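Local coordinates for protein CocE/NonD family hydrolase (Staphylococcus aureus subsp. aureus COL, PDB 3III) that probably hydrolyses ester or amide bonds, as an alpha/beta-hydrolase of the CocE/NonD family related to the S15 X-Pro dipeptidyl-peptidases, at residues 134-142 with 170-178; 193-202 with 270-281. All blocks are in the same frame, centred on the assembly; numbering follows the deposited sequence. Where two conformers were deposited one is given.

Contact 1. Residues 134-142 with 170-178; sequences VLSPWSKRE and YLAVTQWWV
W138 wedges its indole against Y170 and V173, on the first turns of the helix that follows strand 162-168; this strand-turn-helix unit is the nucleophile elbow of the alpha/beta-hydrolase fold. CG of W138 lies anti to its carbonyl carbon (chi1 -58°), which swings the indole toward helix 170-178. The two aromatic rings meet edge to face: NE1 of W138 stands 3.1 Å above the plane of the Y170 ring, over its centre, and the planes are 52° apart. From another side CG1 of V173 makes a CH-pi contact, 3.5 Å from the centroid of the five-membered ring of W138 and nearly on the ring normal. W217 stacks on W138 from outside the two segments.

The phenol end of Y170 is held by a carboxylate. With CG anti to the backbone N (chi1 -180°), the extended chain of E142 brings its acid group to the edge of the Y170 ring. Y170 OH donates to the syn lone pair of E142 OE1 at 2.6 Å. The other oxygen, OE2, accepts from W138 N at 2.8 Å, met from above the carboxylate plane; one acidic group thus ties the backbone of W138 to Y170. T174 CG2 packs against the same carboxylate, 3.5 Å from E142 OE2. Farther along, S139 C and K140 N lie over one face of W177, while a water in the plane of that ring, at its edge, donates to W138 O at 2.8 Å and accepts from W177 NE1 at 2.9 Å.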
loop_
_atom_site.group_PDB
_atom_site.type_symbol
_atom_site.label_atom_id
_atom_site.label_comp_id
_atom_site.label_asym_id
_atom_site.label_seq_id
_atom_site.Cartn_x
_atom_site.Cartn_y
_atom_site.Cartn_z
ATOM N N VAL A 134 19.418 16.138 -5.095
ATOM C CA VAL A 134 18.431 16.082 -4.045
ATOM C C VAL A 134 17.586 14.811 -4.171
ATOM O O VAL A 134 17.115 14.475 -5.236
ATOM C CB VAL A 134 17.505 17.312 -4.037
ATOM C CG1 VAL A 134 16.331 17.100 -2.979
ATOM C CG2 VAL A 134 18.312 18.610 -3.749
ATOM N N LEU A 135 17.494 14.077 -3.075
ATOM C CA LEU A 135 16.696 12.856 -3.004
ATOM C C LEU A 135 15.577 13.167 -2.035
ATOM O O LEU A 135 15.765 13.112 -0.812
ATOM C CB LEU A 135 17.546 11.654 -2.530
ATOM C CG LEU A 135 16.994 10.233 -2.835
ATOM C CD1 LEU A 135 18.073 9.187 -2.399
ATOM C CD2 LEU A 135 15.640 9.967 -2.148
ATOM N N SER A 136 14.422 13.524 -2.594
ATOM C CA SER A 136 13.226 13.846 -1.837
ATOM C C SER A 136 12.128 12.859 -2.229
ATOM O O SER A 136 11.389 13.059 -3.204
ATOM C CB SER A 136 12.785 15.290 -2.075
ATOM O OG SER A 136 11.614 15.523 -1.318
ATOM N N PRO A 137 12.040 11.748 -1.516
ATOM C CA PRO A 137 11.130 10.671 -1.901
ATOM C C PRO A 137 9.668 11.088 -1.928
ATOM O O PRO A 137 9.216 11.776 -1.037
ATOM C CB PRO A 137 11.307 9.634 -0.798
ATOM C CG PRO A 137 12.522 9.986 -0.093
ATOM C CD PRO A 137 12.833 11.409 -0.332
ATOM N N TRP A 138 8.930 10.650 -2.950
ATOM C CA TRP A 138 7.468 10.757 -2.941
ATOM C C TRP A 138 7.073 12.222 -2.828
ATOM O O TRP A 138 6.260 12.611 -1.975
ATOM C CB TRP A 138 6.892 9.861 -1.820
ATOM C CG TRP A 138 7.256 8.438 -1.944
ATOM C CD1 TRP A 138 7.760 7.829 -3.068
ATOM C CD2 TRP A 138 7.144 7.390 -0.957
ATOM N NE1 TRP A 138 7.967 6.515 -2.837
ATOM C CE2 TRP A 138 7.594 6.209 -1.555
ATOM C CE3 TRP A 138 6.700 7.334 0.369
ATOM C CZ2 TRP A 138 7.615 4.975 -0.882
ATOM C CZ3 TRP A 138 6.706 6.081 1.043
ATOM C CH2 TRP A 138 7.178 4.939 0.424
ATOM N N SER A 139 7.664 13.035 -3.721
ATOM C CA SER A 139 7.437 14.443 -3.799
ATOM C C SER A 139 7.080 14.858 -5.219
ATOM O O SER A 139 7.310 14.135 -6.167
ATOM C CB SER A 139 8.706 15.189 -3.368
ATOM O OG SER A 139 9.805 14.910 -4.265
ATOM N N LYS A 140 6.626 16.082 -5.372
ATOM C CA LYS A 140 6.332 16.597 -6.668
ATOM C C LYS A 140 7.607 16.789 -7.491
ATOM O O LYS A 140 7.598 16.507 -8.671
ATOM C CB LYS A 140 5.620 17.939 -6.577
ATOM C CG LYS A 140 5.189 18.444 -7.985
ATOM C CD LYS A 140 4.313 19.645 -7.838
ATOM C CE LYS A 140 3.863 20.162 -9.161
ATOM N NZ LYS A 140 3.030 21.322 -9.030
ATOM N N ARG A 141 8.670 17.288 -6.880
ATOM C CA ARG A 141 9.952 17.440 -7.580
ATOM C C ARG A 141 10.460 16.091 -8.121
ATOM O O ARG A 141 10.993 16.001 -9.204
ATOM C CB ARG A 141 11.004 18.140 -6.708
ATOM C CG ARG A 141 11.536 17.378 -5.472
ATOM C CD ARG A 141 12.694 18.262 -4.843
ATOM N NE ARG A 141 13.783 18.322 -5.820
ATOM C CZ ARG A 141 14.816 19.168 -5.747
ATOM N NH1 ARG A 141 14.941 19.995 -4.738
ATOM N NH2 ARG A 141 15.730 19.170 -6.696
ATOM N N GLU A 142 10.216 15.016 -7.413
ATOM C CA GLU A 142 10.600 13.705 -7.920
ATOM C C GLU A 142 9.672 13.301 -9.099
ATOM O O GLU A 142 10.122 12.773 -10.107
ATOM C CB GLU A 142 10.501 12.661 -6.802
ATOM C CG GLU A 142 10.878 11.277 -7.200
ATOM C CD GLU A 142 10.854 10.251 -6.039
ATOM O OE1 GLU A 142 11.938 9.730 -5.707
ATOM O OE2 GLU A 142 9.759 9.908 -5.532
ATOM N N TYR A 170 7.397 1.550 -3.578
ATOM C CA TYR A 170 7.948 2.875 -4.024
ATOM C C TYR A 170 7.669 3.067 -5.542
ATOM O O TYR A 170 7.307 4.152 -5.985
ATOM C CB TYR A 170 9.454 2.933 -3.793
ATOM C CG TYR A 170 10.125 4.277 -3.809
ATOM C CD1 TYR A 170 10.774 4.739 -2.664
ATOM C CD2 TYR A 170 10.217 5.046 -4.973
ATOM C CE1 TYR A 170 11.448 5.965 -2.657
ATOM C CE2 TYR A 170 10.875 6.292 -4.985
ATOM C CZ TYR A 170 11.487 6.741 -3.802
ATOM O OH TYR A 170 12.167 7.955 -3.811
ATOM N N LEU A 171 7.800 1.981 -6.317
ATOM C CA LEU A 171 7.572 1.981 -7.746
ATOM C C LEU A 171 6.099 2.236 -8.140
ATOM O O LEU A 171 5.802 2.514 -9.315
ATOM C CB LEU A 171 8.128 0.700 -8.396
ATOM C CG LEU A 171 9.643 0.378 -8.261
ATOM C CD1 LEU A 171 10.124 0.096 -6.878
ATOM C CD2 LEU A 171 9.911 -0.827 -9.200
ATOM N N ALA A 172 5.179 2.022 -7.198
ATOM C CA ALA A 172 3.761 2.372 -7.326
ATOM C C ALA A 172 3.480 3.795 -6.868
ATOM O O ALA A 172 2.741 4.548 -7.546
ATOM C CB ALA A 172 2.868 1.365 -6.553
ATOM N N VAL A 173 4.054 4.195 -5.724
ATOM C CA VAL A 173 3.813 5.557 -5.197
ATOM C C VAL A 173 4.268 6.609 -6.230
ATOM O O VAL A 173 3.562 7.595 -6.494
ATOM C CB VAL A 173 4.564 5.816 -3.861
ATOM C CG1 VAL A 173 4.304 7.283 -3.331
ATOM C CG2 VAL A 173 4.232 4.762 -2.806
ATOM N N THR A 174 5.421 6.379 -6.854
ATOM C CA THR A 174 5.928 7.312 -7.870
ATOM C C THR A 174 5.005 7.408 -9.096
ATOM O O THR A 174 5.037 8.402 -9.803
ATOM C CB THR A 174 7.341 6.965 -8.321
ATOM O OG1 THR A 174 7.420 5.590 -8.753
ATOM C CG2 THR A 174 8.362 7.180 -7.207
ATOM N N GLN A 175 4.220 6.364 -9.346
ATOM C CA GLN A 175 3.212 6.411 -10.449
ATOM C C GLN A 175 2.045 7.285 -10.076
ATOM O O GLN A 175 1.617 8.076 -10.884
ATOM C CB GLN A 175 2.704 5.040 -10.778
ATOM C CG GLN A 175 3.792 4.076 -11.261
ATOM C CD GLN A 175 3.157 2.741 -11.645
ATOM O OE1 GLN A 175 2.298 2.709 -12.531
ATOM N NE2 GLN A 175 3.588 1.639 -10.990
ATOM N N TRP A 176 1.522 7.174 -8.851
ATOM C CA TRP A 176 0.454 8.095 -8.472
ATOM C C TRP A 176 0.960 9.521 -8.643
ATOM O O TRP A 176 0.266 10.391 -9.169
ATOM C CB TRP A 176 0.026 7.888 -7.012
ATOM C CG TRP A 176 -0.631 6.560 -6.679
ATOM C CD1 TRP A 176 -0.203 5.671 -5.717
ATOM C CD2 TRP A 176 -1.852 6.007 -7.222
ATOM N NE1 TRP A 176 -1.043 4.588 -5.677
ATOM C CE2 TRP A 176 -2.093 4.793 -6.543
ATOM C CE3 TRP A 176 -2.795 6.444 -8.187
ATOM C CZ2 TRP A 176 -3.187 3.966 -6.837
ATOM C CZ3 TRP A 176 -3.910 5.631 -8.439
ATOM C CH2 TRP A 176 -4.093 4.407 -7.771
ATOM N N TRP A 177 2.146 9.767 -8.137
ATOM C CA TRP A 177 2.773 11.084 -8.298
ATOM C C TRP A 177 2.886 11.579 -9.771
ATOM O O TRP A 177 2.343 12.637 -10.115
ATOM C CB TRP A 177 4.137 11.154 -7.561
ATOM C CG TRP A 177 3.953 11.709 -6.160
ATOM C CD1 TRP A 177 4.068 11.035 -4.976
ATOM C CD2 TRP A 177 3.593 13.057 -5.813
ATOM N NE1 TRP A 177 3.814 11.869 -3.942
ATOM C CE2 TRP A 177 3.505 13.113 -4.415
ATOM C CE3 TRP A 177 3.314 14.209 -6.549
ATOM C CZ2 TRP A 177 3.160 14.285 -3.744
ATOM C CZ3 TRP A 177 2.988 15.371 -5.888
ATOM C CH2 TRP A 177 2.920 15.412 -4.509
ATOM N N VAL A 178 3.589 10.836 -10.618
ATOM C CA VAL A 178 3.827 11.357 -11.998
ATOM C C VAL A 178 2.504 11.466 -12.778
ATOM O O VAL A 178 2.288 12.402 -13.549
ATOM C CB VAL A 178 4.910 10.537 -12.742
ATOM C CG1 VAL A 178 4.382 9.162 -13.228
ATOM C CG2 VAL A 178 5.503 11.340 -13.874
HETATM O O HOH W 1 3.899 11.292 -1.094
#

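Contact 2. Residues 193-202 with 270-281; sequences EGLNDMYREV and TQGLHNRGSFEG
The carboxylate of E201 sits between R276 and the backbone of its own segment. R276, extended from CG to NE, crosses E201 at about a right angle, and its NH1 donates to E201 OE2 at 2.7 Å in a salt bridge; OE2 lies close to the guanidinium plane, while NH1 reaches it on the anti side, 25° out of the carboxylate plane. E201 OE1 is gripped by two amides, N196 N at 3.0 Å and D197 N. G277, having no side chain, lets its CA come within 4.2 Å of L195 CA, and N196 ND2 donates to G277 O at 2.8 Å from above the carbonyl plane. L195 N donates to H274 ND1 at 3.1 Å, 21° out of the ring plane, and NE2 across the ring is hydrogen-bonded to S169 OG; E193 O lies over one imidazole face and L273 CG over the other. The segments follow strands 186-192 and 262-267 of the central alpha/beta-hydrolase sheet, and helices 198-202 and 275-281 run at 131° to each other.

Farther out, D197 OD2 binds R200 NH1 at 2.8 Å through its syn lone pair. A water donates to that oxygen and accepts from R276 NH1, whose neighbouring NE pairs with E495.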
loop_
_atom_site.group_PDB
_atom_site.type_symbol
_atom_site.label_atom_id
_atom_site.label_comp_id
_atom_site.label_asym_id
_atom_site.label_seq_id
_atom_site.Cartn_x
_atom_site.Cartn_y
_atom_site.Cartn_z
ATOM N N GLU A 193 0.068 -1.692 -5.483
ATOM C CA GLU A 193 0.283 -1.431 -4.034
ATOM C C GLU A 193 1.186 -0.208 -3.809
ATOM O O GLU A 193 2.422 -0.319 -3.694
ATOM C CB GLU A 193 0.807 -2.637 -3.257
ATOM C CG GLU A 193 -0.209 -3.817 -3.260
ATOM C CD GLU A 193 -0.133 -4.630 -2.015
ATOM O OE1 GLU A 193 0.241 -5.827 -2.122
ATOM O OE2 GLU A 193 -0.449 -4.052 -0.955
ATOM N N GLY A 194 0.548 0.959 -3.757
ATOM C CA GLY A 194 1.256 2.168 -3.356
ATOM C C GLY A 194 0.424 3.206 -2.630
ATOM O O GLY A 194 -0.643 3.597 -3.090
ATOM N N LEU A 195 0.984 3.699 -1.522
ATOM C CA LEU A 195 0.421 4.816 -0.802
ATOM C C LEU A 195 0.525 6.100 -1.629
ATOM O O LEU A 195 1.201 6.156 -2.646
ATOM C CB LEU A 195 1.142 5.003 0.550
ATOM C CG LEU A 195 2.646 5.336 0.548
ATOM C CD1 LEU A 195 2.910 6.793 0.461
ATOM C CD2 LEU A 195 3.296 4.720 1.834
ATOM N N ASN A 196 -0.164 7.135 -1.179
ATOM C CA ASN A 196 -0.035 8.436 -1.797
ATOM C C ASN A 196 -0.311 9.648 -0.883
ATOM O O ASN A 196 -0.427 10.749 -1.355
ATOM C CB ASN A 196 -0.873 8.462 -3.061
ATOM C CG ASN A 196 -2.246 7.968 -2.835
ATOM O OD1 ASN A 196 -2.982 8.530 -2.058
ATOM N ND2 ASN A 196 -2.588 6.840 -3.472
ATOM N N ASP A 197 -0.366 9.415 0.432
ATOM C CA ASP A 197 -0.501 10.451 1.457
ATOM C C ASP A 197 0.382 10.063 2.622
ATOM O O ASP A 197 -0.006 9.299 3.472
ATOM C CB ASP A 197 -1.959 10.599 1.887
ATOM C CG ASP A 197 -2.185 11.756 2.907
ATOM O OD1 ASP A 197 -1.206 12.254 3.538
ATOM O OD2 ASP A 197 -3.393 12.093 3.114
HETATM N N MSE A 198 1.610 10.544 2.619
HETATM C CA MSE A 198 2.602 10.075 3.569
HETATM C C MSE A 198 2.184 10.318 4.995
HETATM O O MSE A 198 2.424 9.460 5.849
HETATM C CB MSE A 198 3.969 10.738 3.333
HETATM C CG MSE A 198 4.669 10.202 2.155
HETATM SE SE MSE A 198 6.469 11.038 1.918
HETATM C CE MSE A 198 7.348 10.183 3.533
ATOM N N TYR A 199 1.623 11.488 5.288
ATOM C CA TYR A 199 1.237 11.774 6.657
ATOM C C TYR A 199 0.239 10.731 7.232
ATOM O O TYR A 199 0.333 10.340 8.372
ATOM C CB TYR A 199 0.610 13.181 6.754
ATOM C CG TYR A 199 0.279 13.505 8.142
ATOM C CD1 TYR A 199 1.245 14.026 9.003
ATOM C CD2 TYR A 199 -0.995 13.249 8.646
ATOM C CE1 TYR A 199 0.929 14.283 10.388
ATOM C CE2 TYR A 199 -1.299 13.502 9.949
ATOM C CZ TYR A 199 -0.346 14.030 10.827
ATOM O OH TYR A 199 -0.692 14.244 12.151
ATOM N N ARG A 200 -0.726 10.313 6.434
ATOM C CA ARG A 200 -1.784 9.450 6.905
ATOM C C ARG A 200 -1.453 8.008 6.783
ATOM O O ARG A 200 -2.181 7.181 7.371
ATOM C CB ARG A 200 -3.099 9.727 6.171
ATOM C CG ARG A 200 -3.780 11.001 6.646
ATOM C CD ARG A 200 -5.131 11.248 5.887
ATOM N NE ARG A 200 -5.723 12.495 6.363
ATOM C CZ ARG A 200 -5.316 13.699 6.014
ATOM N NH1 ARG A 200 -4.344 13.834 5.129
ATOM N NH2 ARG A 200 -5.887 14.775 6.551
ATOM N N GLU A 201 -0.433 7.670 5.987
ATOM C CA GLU A 201 -0.267 6.278 5.558
ATOM C C GLU A 201 1.006 5.605 6.009
ATOM O O GLU A 201 0.986 4.396 6.168
ATOM C CB GLU A 201 -0.543 6.102 4.062
ATOM C CG GLU A 201 -1.994 6.579 3.799
ATOM C CD GLU A 201 -2.430 6.788 2.376
ATOM O OE1 GLU A 201 -1.578 6.783 1.454
ATOM O OE2 GLU A 201 -3.672 7.010 2.191
ATOM N N VAL A 202 2.080 6.369 6.263
ATOM C CA VAL A 202 3.354 5.771 6.682
ATOM C C VAL A 202 4.051 6.540 7.832
ATOM O O VAL A 202 4.589 5.905 8.717
ATOM C CB VAL A 202 4.351 5.556 5.501
ATOM C CG1 VAL A 202 4.847 6.893 4.891
ATOM C CG2 VAL A 202 5.527 4.666 5.953
ATOM N N THR A 270 -1.777 -5.307 3.654
ATOM C CA THR A 270 -0.785 -4.214 3.720
ATOM C C THR A 270 -1.355 -2.995 4.503
ATOM O O THR A 270 -0.998 -1.811 4.274
ATOM C CB THR A 270 -0.314 -3.869 2.316
ATOM O OG1 THR A 270 -1.394 -3.289 1.577
ATOM C CG2 THR A 270 0.173 -5.114 1.567
ATOM N N GLN A 271 -2.236 -3.294 5.455
ATOM C CA GLN A 271 -2.844 -2.237 6.306
ATOM C C GLN A 271 -1.750 -1.692 7.175
ATOM O O GLN A 271 -1.048 -2.465 7.862
ATOM C CB GLN A 271 -4.000 -2.789 7.130
ATOM C CG GLN A 271 -5.168 -3.295 6.317
ATOM C CD GLN A 271 -6.248 -3.939 7.211
ATOM O OE1 GLN A 271 -6.654 -3.363 8.225
ATOM N NE2 GLN A 271 -6.612 -5.173 6.903
ATOM N N GLY A 272 -1.532 -0.388 7.088
ATOM C CA GLY A 272 -0.432 0.282 7.766
ATOM C C GLY A 272 0.657 0.781 6.861
ATOM O O GLY A 272 1.554 1.527 7.289
ATOM N N LEU A 273 0.616 0.371 5.593
ATOM C CA LEU A 273 1.513 0.956 4.593
ATOM C C LEU A 273 0.688 1.297 3.333
ATOM O O LEU A 273 0.104 2.371 3.294
ATOM C CB LEU A 273 2.695 0.037 4.286
ATOM C CG LEU A 273 3.796 0.679 3.418
ATOM C CD1 LEU A 273 4.379 1.937 4.083
ATOM C CD2 LEU A 273 4.891 -0.367 3.126
ATOM N N HIS A 274 0.598 0.412 2.354
ATOM C CA HIS A 274 -0.006 0.786 1.062
ATOM C C HIS A 274 -1.524 0.689 0.914
ATOM O O HIS A 274 -2.090 1.229 -0.047
ATOM C CB HIS A 274 0.678 0.052 -0.092
ATOM C CG HIS A 274 2.158 0.266 -0.153
ATOM N ND1 HIS A 274 2.737 1.512 -0.256
ATOM C CD2 HIS A 274 3.181 -0.623 -0.072
ATOM C CE1 HIS A 274 4.052 1.373 -0.299
ATOM N NE2 HIS A 274 4.349 0.085 -0.180
ATOM N N ASN A 275 -2.190 -0.050 1.792
ATOM C CA ASN A 275 -3.595 -0.381 1.605
ATOM C C ASN A 275 -4.470 0.863 1.487
ATOM O O ASN A 275 -5.190 0.995 0.516
ATOM C CB ASN A 275 -4.023 -1.387 2.694
ATOM C CG ASN A 275 -5.509 -1.391 2.990
ATOM O OD1 ASN A 275 -6.060 -0.365 3.337
ATOM N ND2 ASN A 275 -6.151 -2.582 2.913
ATOM N N ARG A 276 -4.376 1.792 2.435
ATOM C CA ARG A 276 -5.297 2.928 2.453
ATOM C C ARG A 276 -5.227 3.698 1.155
ATOM O O ARG A 276 -6.259 4.028 0.562
ATOM C CB ARG A 276 -5.023 3.858 3.630
ATOM C CG ARG A 276 -5.943 5.033 3.712
ATOM C CD ARG A 276 -5.683 5.877 4.957
ATOM N NE ARG A 276 -6.659 6.953 5.078
ATOM C CZ ARG A 276 -6.664 8.064 4.355
ATOM N NH1 ARG A 276 -5.695 8.315 3.467
ATOM N NH2 ARG A 276 -7.632 8.955 4.539
ATOM N N GLY A 277 -4.007 4.019 0.739
ATOM C CA GLY A 277 -3.774 4.861 -0.427
ATOM C C GLY A 277 -3.981 4.147 -1.749
ATOM O O GLY A 277 -4.280 4.793 -2.746
ATOM N N SER A 278 -3.858 2.811 -1.752
ATOM C CA SER A 278 -4.171 2.044 -2.932
ATOM C C SER A 278 -5.642 2.264 -3.261
ATOM O O SER A 278 -6.016 2.562 -4.425
ATOM C CB SER A 278 -3.797 0.542 -2.767
ATOM O OG SER A 278 -2.399 0.362 -2.557
ATOM N N PHE A 279 -6.492 2.167 -2.244
ATOM C CA PHE A 279 -7.933 2.382 -2.434
ATOM C C PHE A 279 -8.223 3.841 -2.731
ATOM O O PHE A 279 -9.088 4.140 -3.601
ATOM C CB PHE A 279 -8.718 1.949 -1.180
ATOM C CG PHE A 279 -8.887 0.457 -1.066
ATOM C CD1 PHE A 279 -9.845 -0.199 -1.818
ATOM C CD2 PHE A 279 -8.044 -0.286 -0.267
ATOM C CE1 PHE A 279 -10.016 -1.557 -1.730
ATOM C CE2 PHE A 279 -8.176 -1.680 -0.195
ATOM C CZ PHE A 279 -9.152 -2.312 -0.961
ATOM N N GLU A 280 -7.552 4.775 -2.002
ATOM C CA GLU A 280 -7.757 6.191 -2.289
ATOM C C GLU A 280 -7.453 6.547 -3.742
ATOM O O GLU A 280 -8.196 7.356 -4.373
ATOM C CB GLU A 280 -7.000 7.148 -1.367
ATOM C CG GLU A 280 -7.537 7.259 0.078
ATOM C CD GLU A 280 -9.050 7.427 0.177
ATOM O OE1 GLU A 280 -9.563 8.307 -0.532
ATOM O OE2 GLU A 280 -9.705 6.687 0.962
ATOM N N GLY A 281 -6.379 5.945 -4.273
ATOM C CA GLY A 281 -5.958 6.231 -5.655
ATOM C C GLY A 281 -7.025 5.802 -6.610
ATOM O O GLY A 281 -7.418 6.538 -7.526
HETATM O O HOH W 2 -2.400 -2.150 -1.002
HETATM O O HOH W 3 -5.304 10.654 1.660
#

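How the contacts relate
Contacts 1 and 2 have centres 14 Å apart and meet directly. W176 NE1 of the first probably donates to G194 O of the second at 2.8 Å, V173 CG2 packs 3.3 Å from L195 O, and W176 CH2 lies 3.4 Å from G281 CA. Their shared neighbour is S169, which immediately precedes Y170; its position at the elbow is consistent with a nucleophile. Contact 1 therefore bears on the helix that starts at this serine, and contact 2 reaches the same residue through H274 NE2, which is bonded to its OG. A bound palmitic acid lies about 5 Å from the side chains of both Y170 and H274, placing the ligand beside both contacts, consistent with a binding pocket near S169.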